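Local coordinates for protein putative ABC transporter subunit, substrate-binding component (Rhodopseudomonas palustris, PDB 4EVS) that binds 4-hydroxybenzoate and probably delivers such benzoate derivatives to an ABC transporter as its solute-binding component, at residues 242-245 with 246-249. Sequence-based numbering, arbitrary orientation.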
loop_
_atom_site.group_PDB
_atom_site.type_symbol
_atom_site.label_atom_id
_atom_site.label_comp_id
_atom_site.label_asym_id
_atom_site.label_seq_id
_atom_site.Cartn_x
_atom_site.Cartn_y
_atom_site.Cartn_z
ATOM N N ILE A 242 -12.280 -9.904 -11.254
ATOM C CA ILE A 242 -13.347 -10.211 -10.318
ATOM C C ILE A 242 -14.677 -10.213 -11.046
ATOM O O ILE A 242 -15.518 -11.127 -10.821
ATOM C CB ILE A 242 -13.409 -9.204 -9.135
ATOM C CG1 ILE A 242 -12.150 -9.298 -8.291
ATOM C CG2 ILE A 242 -14.622 -9.432 -8.299
ATOM C CD1 ILE A 242 -11.952 -8.107 -7.335
ATOM N N GLY A 243 -14.883 -9.190 -11.868
ATOM C CA GLY A 243 -16.074 -8.978 -12.666
ATOM C C GLY A 243 -17.248 -8.418 -11.888
ATOM O O GLY A 243 -17.135 -8.058 -10.684
ATOM N N ASP A 244 -18.396 -8.360 -12.556
ATOM C CA ASP A 244 -19.544 -7.705 -11.970
ATOM C C ASP A 244 -20.061 -8.398 -10.718
ATOM O O ASP A 244 -20.696 -7.755 -9.903
ATOM C CB ASP A 244 -20.687 -7.540 -12.969
ATOM C CG ASP A 244 -20.374 -6.580 -14.094
ATOM O OD1 ASP A 244 -19.379 -5.825 -14.061
ATOM O OD2 ASP A 244 -21.170 -6.600 -15.052
ATOM N N SER A 245 -19.715 -9.658 -10.509
ATOM C CA SER A 245 -20.032 -10.228 -9.198
ATOM C C SER A 245 -19.324 -9.561 -8.016
ATOM O O SER A 245 -19.710 -9.747 -6.854
ATOM C CB SER A 245 -19.792 -11.720 -9.167
ATOM O OG SER A 245 -20.775 -12.331 -9.947
ATOM N N GLY A 246 -18.301 -8.780 -8.278
ATOM C CA GLY A 246 -17.648 -8.038 -7.213
ATOM C C GLY A 246 -18.425 -6.840 -6.715
ATOM O O GLY A 246 -18.080 -6.267 -5.669
ATOM N N ILE A 247 -19.464 -6.432 -7.451
ATOM C CA ILE A 247 -20.201 -5.244 -7.137
ATOM C C ILE A 247 -20.715 -5.378 -5.722
ATOM O O ILE A 247 -21.300 -6.395 -5.334
ATOM C CB ILE A 247 -21.357 -4.957 -8.155
ATOM C CG1 ILE A 247 -20.748 -4.548 -9.502
ATOM C CG2 ILE A 247 -22.305 -3.881 -7.583
ATOM C CD1 ILE A 247 -21.776 -4.479 -10.702
ATOM N N GLY A 248 -20.482 -4.350 -4.941
ATOM C CA GLY A 248 -20.924 -4.336 -3.545
ATOM C C GLY A 248 -19.875 -4.664 -2.489
ATOM O O GLY A 248 -20.076 -4.410 -1.300
ATOM N N ILE A 249 -18.730 -5.182 -2.910
ATOM C CA ILE A 249 -17.652 -5.436 -1.979
ATOM C C ILE A 249 -17.171 -4.097 -1.410
ATOM O O ILE A 249 -16.968 -3.155 -2.148
ATOM C CB ILE A 249 -16.452 -6.171 -2.641
ATOM C CG1 ILE A 249 -16.845 -7.613 -2.977
ATOM C CG2 ILE A 249 -15.254 -6.143 -1.703
ATOM C CD1 ILE A 249 -15.859 -8.349 -3.887
#
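I247 brings CG1 against the oxygen of D244 because that branch sits anti to its own carbonyl carbon (chi1 -70°), while I242, with CG2 anti to the backbone N, sets that methyl against G246. The two contacts lie on a short 3-10 turn, which with a type II beta turn from G246 to I249 links helix 239-242 to strand 250-253 in this periplasmic binding protein fold. The example illustrates how a chain can leave a helix on successive i to i+3 bonds: G246 N donates to G243 O at 2.8 Å, I247 N to D244 O at 3.0 Å, and I249 N closes the type II turn on G246 O. Both 3-10 donors stand above the carbonyl planes, I247 N by 56°. G243 and G248 have positive phi, which suits glycine. At G246 the reason is steric: a CB would collide with I242 CG2, already 3.5 Å from G246 CA. I242 and I249 both pack on V212 of helix 206-217; I247 touches L352. I247 CG1 lies 3.2 Å from D244 O. With an alanine here, CG1 and CD1 are gone, and D244 O would probably keep just CB of this side chain beside it, with a gap likely toward L352. I247 CD1 reaches D244 CB at 4.0 Å.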